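Salivary nitrophorin (Cimex lectularius, PDB 2IMQ) uses a bound heme b to deliver nitric oxide to the victim during feeding, causing vasodilation. Local coordinates at residues V9-W14 with V274-R279; P162-F167 with T251-Q256; V174-N179 with S236-W241. All blocks are in the same frame, centred on the assembly; numbering follows the deposited sequence.

Contact 1. Residues V9-W14 with V274-R279; sequences VHTVSW and VLAKFR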
loop_
_atom_site.group_PDB
_atom_site.type_symbol
_atom_site.label_atom_id
_atom_site.label_comp_id
_atom_site.label_asym_id
_atom_site.label_seq_id
_atom_site.Cartn_x
_atom_site.Cartn_y
_atom_site.Cartn_z
ATOM N N VAL A 9 -5.942 -2.902 -11.736
ATOM C CA VAL A 9 -4.822 -2.915 -10.824
ATOM C C VAL A 9 -5.372 -3.324 -9.485
ATOM O O VAL A 9 -6.405 -2.795 -9.057
ATOM C CB VAL A 9 -4.173 -1.486 -10.659
ATOM C CG1 VAL A 9 -2.999 -1.507 -9.656
ATOM C CG2 VAL A 9 -3.781 -0.944 -12.001
ATOM N N HIS A 10 -4.720 -4.304 -8.853
ATOM C CA HIS A 10 -4.959 -4.639 -7.434
ATOM C C HIS A 10 -3.741 -4.242 -6.645
ATOM O O HIS A 10 -2.616 -4.512 -7.062
ATOM C CB HIS A 10 -5.192 -6.151 -7.247
ATOM C CG HIS A 10 -6.505 -6.642 -7.779
ATOM N ND1 HIS A 10 -7.013 -7.892 -7.468
ATOM C CD2 HIS A 10 -7.411 -6.049 -8.596
ATOM C CE1 HIS A 10 -8.172 -8.042 -8.089
ATOM N NE2 HIS A 10 -8.430 -6.950 -8.792
ATOM N N THR A 11 -3.972 -3.609 -5.519
ATOM C CA THR A 11 -2.917 -3.336 -4.563
ATOM C C THR A 11 -3.268 -3.914 -3.227
ATOM O O THR A 11 -4.441 -3.919 -2.828
ATOM C CB THR A 11 -2.678 -1.803 -4.417
ATOM O OG1 THR A 11 -3.820 -1.152 -3.850
ATOM C CG2 THR A 11 -2.393 -1.162 -5.767
ATOM N N VAL A 12 -2.266 -4.388 -2.513
ATOM C CA VAL A 12 -2.451 -4.763 -1.140
ATOM C C VAL A 12 -1.313 -4.278 -0.309
ATOM O O VAL A 12 -0.155 -4.391 -0.727
ATOM C CB VAL A 12 -2.701 -6.305 -0.993
ATOM C CG1 VAL A 12 -1.493 -7.127 -1.415
ATOM C CG2 VAL A 12 -3.107 -6.675 0.402
ATOM N N SER A 13 -1.621 -3.755 0.861
ATOM C CA SER A 13 -0.563 -3.494 1.769
ATOM C C SER A 13 -0.901 -4.004 3.161
ATOM O O SER A 13 -2.102 -4.135 3.553
ATOM C CB SER A 13 -0.204 -2.050 1.807
ATOM O OG SER A 13 -1.100 -1.281 2.572
ATOM N N TRP A 14 0.153 -4.263 3.909
ATOM C CA TRP A 14 0.002 -4.824 5.238
ATOM C C TRP A 14 1.169 -4.412 6.079
ATOM O O TRP A 14 2.326 -4.683 5.758
ATOM C CB TRP A 14 -0.030 -6.323 5.110
ATOM C CG TRP A 14 -0.470 -7.075 6.297
ATOM C CD1 TRP A 14 -0.938 -6.603 7.493
ATOM C CD2 TRP A 14 -0.626 -8.477 6.326
ATOM N NE1 TRP A 14 -1.287 -7.669 8.296
ATOM C CE2 TRP A 14 -1.102 -8.829 7.592
ATOM C CE3 TRP A 14 -0.379 -9.490 5.398
ATOM C CZ2 TRP A 14 -1.353 -10.145 7.934
ATOM C CZ3 TRP A 14 -0.612 -10.772 5.755
ATOM C CH2 TRP A 14 -1.107 -11.089 6.987
ATOM N N VAL A 274 -5.044 -4.390 3.618
ATOM C CA VAL A 274 -5.976 -3.609 2.887
ATOM C C VAL A 274 -5.790 -3.814 1.408
ATOM O O VAL A 274 -4.688 -3.616 0.887
ATOM C CB VAL A 274 -5.880 -2.125 3.294
ATOM C CG1 VAL A 274 -6.726 -1.253 2.410
ATOM C CG2 VAL A 274 -6.362 -1.906 4.703
ATOM N N LEU A 275 -6.870 -4.208 0.728
ATOM C CA LEU A 275 -6.883 -4.526 -0.663
ATOM C C LEU A 275 -7.703 -3.509 -1.452
ATOM O O LEU A 275 -8.881 -3.265 -1.114
ATOM C CB LEU A 275 -7.525 -5.915 -0.821
ATOM C CG LEU A 275 -7.787 -6.412 -2.224
ATOM C CD1 LEU A 275 -6.474 -6.554 -3.049
ATOM C CD2 LEU A 275 -8.492 -7.706 -2.163
ATOM N N ALA A 276 -7.102 -2.920 -2.467
ATOM C CA ALA A 276 -7.796 -2.004 -3.327
ATOM C C ALA A 276 -7.764 -2.549 -4.732
ATOM O O ALA A 276 -6.794 -3.173 -5.143
ATOM C CB ALA A 276 -7.207 -0.583 -3.293
ATOM N N LYS A 277 -8.816 -2.266 -5.453
ATOM C CA LYS A 277 -8.980 -2.695 -6.830
ATOM C C LYS A 277 -9.389 -1.473 -7.605
ATOM O O LYS A 277 -10.298 -0.740 -7.209
ATOM C CB LYS A 277 -10.034 -3.812 -6.997
ATOM C CG LYS A 277 -9.800 -5.020 -6.130
ATOM C CD LYS A 277 -10.889 -6.087 -6.319
ATOM C CE LYS A 277 -10.717 -7.221 -5.350
ATOM N NZ LYS A 277 -11.767 -8.268 -5.625
ATOM N N PHE A 278 -8.706 -1.248 -8.726
ATOM C CA PHE A 278 -8.949 -0.068 -9.574
ATOM C C PHE A 278 -9.094 -0.471 -11.011
ATOM O O PHE A 278 -8.486 -1.443 -11.441
ATOM C CB PHE A 278 -7.745 0.873 -9.514
ATOM C CG PHE A 278 -7.374 1.302 -8.132
ATOM C CD1 PHE A 278 -6.449 0.572 -7.405
ATOM C CD2 PHE A 278 -7.866 2.479 -7.612
ATOM C CE1 PHE A 278 -6.072 0.991 -6.130
ATOM C CE2 PHE A 278 -7.432 2.904 -6.311
ATOM C CZ PHE A 278 -6.580 2.114 -5.603
ATOM N N ARG A 279 -9.797 0.371 -11.740
ATOM C CA ARG A 279 -9.806 0.311 -13.195
ATOM C C ARG A 279 -9.270 1.645 -13.712
ATOM O O ARG A 279 -9.772 2.690 -13.325
ATOM C CB ARG A 279 -11.196 0.082 -13.686
ATOM C CG ARG A 279 -11.390 0.027 -15.179
ATOM C CD ARG A 279 -12.872 -0.158 -15.531
ATOM N NE ARG A 279 -13.398 -1.383 -14.944
ATOM C CZ ARG A 279 -14.608 -1.524 -14.412
ATOM N NH1 ARG A 279 -15.459 -0.497 -14.352
ATOM N NH2 ARG A 279 -14.968 -2.705 -13.915
HETATM O O HOH W 1 -4.003 -1.502 -1.136
#
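Lys-277 lays its aliphatic chain over one face of the His-10 imidazole, with CG 3.7 Å from the ring centroid in a CH-pi contact. Because the lysine chain is extended beyond CG, CD and CE follow along the ring to NE2 and CE1, and NZ reaches a salt bridge with Glu-35. The ring's rotation is fixed from its other nitrogen, ND1, which is hydrogen-bonded to Leu-29 O. Val-12 and Leu-275 lie on this same face of the sheet; Leu-275 CG stands anti to its own backbone N (chi1 174°), which brings CD1 to 3.3 Å from Thr-11 O. The opposite face carries Val-9, Thr-11, Ser-13, Val-274, Ala-276 and Phe-278. There Thr-11 OG1 sits 3.5 Å from Ala-276 CB and in the plane of the Phe-278 ring, at its edge. A water bridges the strands on this side, 2.7 Å from Thr-11 OG1 and donating to Val-274 O. Ser-13 OG is held by Asp-243.

Between the two faces runs a regular antiparallel ladder. Thr-11 N to Ala-276 O and Ala-276 N to Thr-11 O, both 2.9 Å, form its central hydrogen-bonded pair, flanked by the pairs Val-9 with Phe-278 and Ser-13 with Val-274. His-10 with Lys-277 and Val-12 with Leu-275 are the non-hydrogen-bonded pairs between them, where CA-H...O contacts add to the pairing. Phe-129, Phe-131 and Ala-245 of the second sheet pack against the Thr-11 face. This pairing of the first and last strands inside one sheet, backed by the other, belongs to the beta-sandwich of the DNase I-like fold.

Contact 2. Residues P162-F167 with T251-Q256; sequences PSDFLF and TGKTIQ
Phe-165 and Phe-167 meet Ile-255 between the two sheets of the DNase I-like beta-sandwich, where strand 165-169 of one sheet faces edge strand 255-262 of the other. Both phenylalanines have CG anti to the carbonyl carbon (chi1 -52° and -58°), and alternate residues of the strand thus send rings the same way, to different branches of one isoleucine. Ile-255 CG1 lies at the edge of the Phe-165 ring, near its plane, 3.9 Å from CD2. Its CG2 branch instead approaches Phe-167 CE2 obliquely at 4.1 Å. Around this trio the packing is aromatic: the Phe-165 ring meets that of Phe-129, and the Phe-167 ring meets that of Phe-131.

Toward the loop, Lys-253 brings CB to 3.5 Å from Phe-165 CE2; its CB and CG lie against the ring, and the end of the chain leads away. Its ammonium is hydrogen-bonded to Leu-282 O at the C terminus and stays 4.8 Å from Asp-164 OD2, near enough for a probable electrostatic attraction without contact. CE passes closer to the carboxylate. Asp-164 CB, meanwhile, sits over one face of the Phe-165 ring, offset toward the rim, so neighbouring side chains of the same segment pack on each other. The carboxylate is gripped at both oxygens, with OD1 receiving the backbone N of Arg-128. Thr-251 CG2 lies 3.9 Å from Pro-162 O. The hydroxyl of the same threonine projects between its backbone N and carbonyl carbon, and OG1 donates to Asp-164 OD2 at 2.7 Å from above the carboxylate plane, 36° out of it.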
loop_
_atom_site.group_PDB
_atom_site.type_symbol
_atom_site.label_atom_id
_atom_site.label_comp_id
_atom_site.label_asym_id
_atom_site.label_seq_id
_atom_site.Cartn_x
_atom_site.Cartn_y
_atom_site.Cartn_z
ATOM N N PRO A 162 5.260 14.024 -14.945
ATOM C CA PRO A 162 4.655 13.147 -13.944
ATOM C C PRO A 162 4.047 11.910 -14.588
ATOM O O PRO A 162 3.653 11.915 -15.767
ATOM C CB PRO A 162 3.633 14.033 -13.287
ATOM C CG PRO A 162 3.199 14.987 -14.329
ATOM C CD PRO A 162 4.476 15.257 -15.117
ATOM N N SER A 163 3.961 10.827 -13.819
ATOM C CA SER A 163 3.459 9.551 -14.320
ATOM C C SER A 163 1.967 9.639 -14.651
ATOM O O SER A 163 1.242 10.493 -14.135
ATOM C CB SER A 163 3.680 8.449 -13.257
ATOM O OG SER A 163 5.056 8.283 -12.898
ATOM N N ASP A 164 1.478 8.735 -15.499
ATOM C CA ASP A 164 0.063 8.703 -15.853
ATOM C C ASP A 164 -0.808 8.108 -14.729
ATOM O O ASP A 164 -1.892 8.585 -14.462
ATOM C CB ASP A 164 -0.167 7.865 -17.102
ATOM C CG ASP A 164 0.435 8.497 -18.313
ATOM O OD1 ASP A 164 1.598 8.148 -18.654
ATOM O OD2 ASP A 164 -0.158 9.427 -18.897
ATOM N N PHE A 165 -0.340 7.025 -14.125
ATOM C CA PHE A 165 -1.088 6.333 -13.022
ATOM C C PHE A 165 -0.166 6.126 -11.836
ATOM O O PHE A 165 0.903 5.517 -11.977
ATOM C CB PHE A 165 -1.579 4.971 -13.526
ATOM C CG PHE A 165 -2.344 5.040 -14.836
ATOM C CD1 PHE A 165 -1.809 4.535 -15.984
ATOM C CD2 PHE A 165 -3.603 5.579 -14.883
ATOM C CE1 PHE A 165 -2.554 4.592 -17.181
ATOM C CE2 PHE A 165 -4.352 5.630 -16.035
ATOM C CZ PHE A 165 -3.798 5.148 -17.197
ATOM N N LEU A 166 -0.596 6.634 -10.688
ATOM C CA LEU A 166 0.191 6.579 -9.479
ATOM C C LEU A 166 -0.588 6.008 -8.343
ATOM O O LEU A 166 -1.753 6.346 -8.126
ATOM C CB LEU A 166 0.700 7.942 -9.069
ATOM C CG LEU A 166 1.577 8.624 -10.138
ATOM C CD1 LEU A 166 0.750 9.553 -10.827
ATOM C CD2 LEU A 166 2.792 9.226 -9.504
ATOM N N PHE A 167 0.064 5.135 -7.617
ATOM C CA PHE A 167 -0.499 4.502 -6.397
ATOM C C PHE A 167 0.505 4.591 -5.269
ATOM O O PHE A 167 1.691 4.402 -5.480
ATOM C CB PHE A 167 -0.833 3.035 -6.714
ATOM C CG PHE A 167 -1.811 2.915 -7.864
ATOM C CD1 PHE A 167 -1.368 2.774 -9.174
ATOM C CD2 PHE A 167 -3.175 3.014 -7.645
ATOM C CE1 PHE A 167 -2.294 2.728 -10.216
ATOM C CE2 PHE A 167 -4.091 2.979 -8.688
ATOM C CZ PHE A 167 -3.624 2.842 -9.980
ATOM N N THR A 251 -1.654 13.187 -15.409
ATOM C CA THR A 251 -1.919 13.530 -16.816
ATOM C C THR A 251 -3.391 13.493 -17.170
ATOM O O THR A 251 -3.759 13.344 -18.357
ATOM C CB THR A 251 -1.159 12.600 -17.765
ATOM O OG1 THR A 251 -1.549 11.248 -17.489
ATOM C CG2 THR A 251 0.324 12.665 -17.614
ATOM N N GLY A 252 -4.250 13.597 -16.179
ATOM C CA GLY A 252 -5.658 13.743 -16.407
ATOM C C GLY A 252 -6.346 12.424 -16.756
ATOM O O GLY A 252 -7.474 12.450 -17.237
ATOM N N LYS A 253 -5.694 11.290 -16.494
ATOM C CA LYS A 253 -6.277 9.966 -16.747
ATOM C C LYS A 253 -7.246 9.589 -15.639
ATOM O O LYS A 253 -7.093 9.987 -14.471
ATOM C CB LYS A 253 -5.213 8.919 -16.831
ATOM C CG LYS A 253 -4.114 9.111 -17.827
ATOM C CD LYS A 253 -4.651 9.212 -19.224
ATOM C CE LYS A 253 -3.559 9.125 -20.221
ATOM N NZ LYS A 253 -4.102 9.479 -21.577
ATOM N N THR A 254 -8.298 8.884 -16.022
ATOM C CA THR A 254 -9.272 8.417 -15.078
ATOM C C THR A 254 -8.772 7.174 -14.340
ATOM O O THR A 254 -8.343 6.223 -14.981
ATOM C CB THR A 254 -10.590 8.101 -15.799
ATOM O OG1 THR A 254 -11.054 9.282 -16.438
ATOM C CG2 THR A 254 -11.704 7.688 -14.807
ATOM N N ILE A 255 -8.848 7.208 -13.000
ATOM C CA ILE A 255 -8.571 6.049 -12.140
ATOM C C ILE A 255 -9.821 5.884 -11.308
ATOM O O ILE A 255 -10.192 6.775 -10.565
ATOM C CB ILE A 255 -7.326 6.271 -11.237
ATOM C CG1 ILE A 255 -6.074 6.493 -12.070
ATOM C CG2 ILE A 255 -7.154 5.113 -10.263
ATOM C CD1 ILE A 255 -4.844 7.009 -11.309
ATOM N N GLN A 256 -10.482 4.750 -11.482
ATOM C CA GLN A 256 -11.708 4.458 -10.814
ATOM C C GLN A 256 -11.519 3.324 -9.814
ATOM O O GLN A 256 -11.330 2.173 -10.198
ATOM C CB GLN A 256 -12.770 4.042 -11.840
ATOM C CG GLN A 256 -14.088 3.722 -11.161
ATOM C CD GLN A 256 -14.592 4.866 -10.309
ATOM O OE1 GLN A 256 -14.826 4.695 -9.093
ATOM N NE2 GLN A 256 -14.734 6.038 -10.915
#

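Contact 3. Residues V174-N179 with S236-W241; sequences VRVETN and SATPSW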
loop_
_atom_site.group_PDB
_atom_site.type_symbol
_atom_site.label_atom_id
_atom_site.label_comp_id
_atom_site.label_asym_id
_atom_site.label_seq_id
_atom_site.Cartn_x
_atom_site.Cartn_y
_atom_site.Cartn_z
ATOM N N VAL A 174 -0.439 7.685 9.432
ATOM C CA VAL A 174 -1.634 8.508 9.654
ATOM C C VAL A 174 -2.551 7.738 10.653
ATOM O O VAL A 174 -2.833 6.573 10.421
ATOM C CB VAL A 174 -2.381 8.772 8.319
ATOM C CG1 VAL A 174 -3.727 9.343 8.564
ATOM C CG2 VAL A 174 -1.551 9.695 7.456
ATOM N N ARG A 175 -3.009 8.445 11.664
ATOM C CA ARG A 175 -3.826 7.820 12.710
ATOM C C ARG A 175 -5.085 8.649 12.964
ATOM O O ARG A 175 -5.272 9.698 12.378
ATOM C CB ARG A 175 -3.019 7.631 13.983
ATOM C CG ARG A 175 -1.741 6.785 13.794
ATOM C CD ARG A 175 -2.104 5.346 13.541
ATOM N NE ARG A 175 -0.986 4.425 13.471
ATOM C CZ ARG A 175 -0.412 4.030 12.341
ATOM N NH1 ARG A 175 -0.795 4.533 11.171
ATOM N NH2 ARG A 175 0.558 3.150 12.379
ATOM N N VAL A 176 -5.938 8.113 13.824
ATOM C CA VAL A 176 -7.142 8.799 14.215
ATOM C C VAL A 176 -6.850 9.574 15.477
ATOM O O VAL A 176 -6.520 8.984 16.511
ATOM C CB VAL A 176 -8.259 7.753 14.409
ATOM C CG1 VAL A 176 -9.473 8.323 15.126
ATOM C CG2 VAL A 176 -8.723 7.165 13.066
ATOM N N GLU A 177 -7.007 10.881 15.404
ATOM C CA GLU A 177 -6.653 11.778 16.474
ATOM C C GLU A 177 -7.891 12.086 17.335
ATOM O O GLU A 177 -8.441 13.167 17.304
ATOM C CB GLU A 177 -6.046 13.039 15.874
ATOM C CG GLU A 177 -5.322 13.875 16.910
ATOM C CD GLU A 177 -4.510 15.003 16.364
ATOM O OE1 GLU A 177 -4.031 14.906 15.215
ATOM O OE2 GLU A 177 -4.329 15.981 17.149
ATOM N N THR A 178 -8.279 11.116 18.134
ATOM C CA THR A 178 -9.233 11.285 19.212
ATOM C C THR A 178 -8.942 10.221 20.235
ATOM O O THR A 178 -8.063 9.374 20.076
ATOM C CB THR A 178 -10.673 11.216 18.694
ATOM O OG1 THR A 178 -11.593 11.615 19.713
ATOM C CG2 THR A 178 -11.094 9.848 18.217
ATOM N N ASN A 179 -9.682 10.231 21.335
ATOM C CA ASN A 179 -9.452 9.241 22.352
ATOM C C ASN A 179 -10.098 7.913 21.988
ATOM O O ASN A 179 -10.983 7.833 21.139
ATOM C CB ASN A 179 -9.928 9.757 23.721
ATOM C CG ASN A 179 -11.413 9.958 23.731
ATOM O OD1 ASN A 179 -12.158 8.983 23.846
ATOM N ND2 ASN A 179 -11.846 11.188 23.644
ATOM N N SER A 236 -5.476 -0.080 23.911
ATOM C CA SER A 236 -4.227 0.636 24.194
ATOM C C SER A 236 -3.831 1.662 23.126
ATOM O O SER A 236 -3.081 2.584 23.385
ATOM C CB SER A 236 -3.041 -0.309 24.394
ATOM O OG SER A 236 -2.699 -1.029 23.235
ATOM N N ALA A 237 -4.376 1.520 21.926
ATOM C CA ALA A 237 -4.282 2.533 20.872
ATOM C C ALA A 237 -5.679 2.896 20.399
ATOM O O ALA A 237 -6.582 2.076 20.301
ATOM C CB ALA A 237 -3.467 1.974 19.710
ATOM N N THR A 238 -5.827 4.146 20.035
ATOM C CA THR A 238 -7.063 4.556 19.361
ATOM C C THR A 238 -7.179 3.828 18.050
ATOM O O THR A 238 -6.277 3.872 17.206
ATOM C CB THR A 238 -7.067 6.065 19.111
ATOM O OG1 THR A 238 -7.032 6.702 20.402
ATOM C CG2 THR A 238 -8.306 6.516 18.384
ATOM N N PRO A 239 -8.272 3.124 17.812
ATOM C CA PRO A 239 -8.490 2.469 16.536
ATOM C C PRO A 239 -8.261 3.426 15.379
ATOM O O PRO A 239 -8.771 4.541 15.348
ATOM C CB PRO A 239 -9.983 2.031 16.616
ATOM C CG PRO A 239 -10.218 1.771 18.078
ATOM C CD PRO A 239 -9.375 2.865 18.754
ATOM N N SER A 240 -7.503 2.949 14.389
ATOM C CA SER A 240 -7.070 3.762 13.269
ATOM C C SER A 240 -7.013 2.966 11.985
ATOM O O SER A 240 -6.936 1.734 12.022
ATOM C CB SER A 240 -5.661 4.349 13.531
ATOM O OG SER A 240 -5.656 5.228 14.605
ATOM N N TRP A 241 -6.980 3.713 10.880
ATOM C CA TRP A 241 -6.746 3.179 9.551
ATOM C C TRP A 241 -5.269 3.326 9.245
ATOM O O TRP A 241 -4.783 4.432 8.973
ATOM C CB TRP A 241 -7.615 3.890 8.557
ATOM C CG TRP A 241 -9.064 3.504 8.697
ATOM C CD1 TRP A 241 -9.678 2.415 8.185
ATOM C CD2 TRP A 241 -10.083 4.264 9.363
ATOM N NE1 TRP A 241 -11.005 2.430 8.538
ATOM C CE2 TRP A 241 -11.279 3.569 9.234
ATOM C CE3 TRP A 241 -10.080 5.453 10.096
ATOM C CZ2 TRP A 241 -12.460 4.040 9.747
ATOM C CZ3 TRP A 241 -11.270 5.919 10.618
ATOM C CH2 TRP A 241 -12.438 5.189 10.440
#
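Two side-chain hydroxyls, those of Ser-240 and Thr-238, provide the hydrogen bonds joining 236-241 to 174-179. Val-176 N donates to Ser-240 OG at 3.0 Å along a nearly straight path (165° at the hydrogen). The same OG passes its own hydrogen back to Thr-238 O, 3.0 Å away and met from above the carbonyl plane, so the serine is both acceptor and donor and its rotation is fixed by two bonds. Thr-238 OG1 donates to Thr-178 O at 2.9 Å, only slightly tilted from the plane of that carbonyl. Its chi1 of -63° puts OG1 beside the backbone N and directs CG2 anti to that N, so the methyl reaches Val-176 CG1 at 3.9 Å.

Both segments are irregular loops outside the central sheets of the DNase I-like fold: one follows strand 165-169 and leads into helix 180-188, the other enters strand 243-248. Asn-179 is the N-cap of that helix, its OD1 accepting from the backbone N of His-182, and Thr-238 rests on Ala-180 and Ala-183 of the same helix.

Apolar packing centres on Val-176, which points into the opposing loop. Its CG2 approaches the six-membered ring of Trp-241 obliquely, 3.7 Å from CE3, and Leu-195 of helix 192-196 touches both side chains. The indole NE1 is anchored to Phe-220 O. Val-176 CB also lies 3.4 Å from Pro-239 O, a carbonyl oxygen buried here without a hydrogen-bond partner in the model.

Charged interactions involve Arg-175. Its chain bends at chi2 to pass CD against Ser-240 CB, while NH1 donates in the guanidinium plane to Val-174 O and forms a salt bridge with Asp-171; Tyr-224 adds a cation-pi contact.

In the fold
From the N terminus, strand 6-17 supplies 9-14, which pairs with 274-279 near the C terminus; contact 1 thereby closes a loop holding most of the chain. Nested within it, contact 2 joins the loop and start of strand 165-169 to the loop and start of strand 255-262, and contact 3, nested in turn within contact 2, ties two loops beside helix 180-188. No closures cross. Contact 1 works inside one sheet, whereas contact 2 spans both. These two meet through Phe-278, which packs on Phe-167 and Ile-255, and a probable hydrogen bond from Arg-279 N to Gln-256 O. Contact 3 lies apart, its centre about 30 Å from that of contact 2.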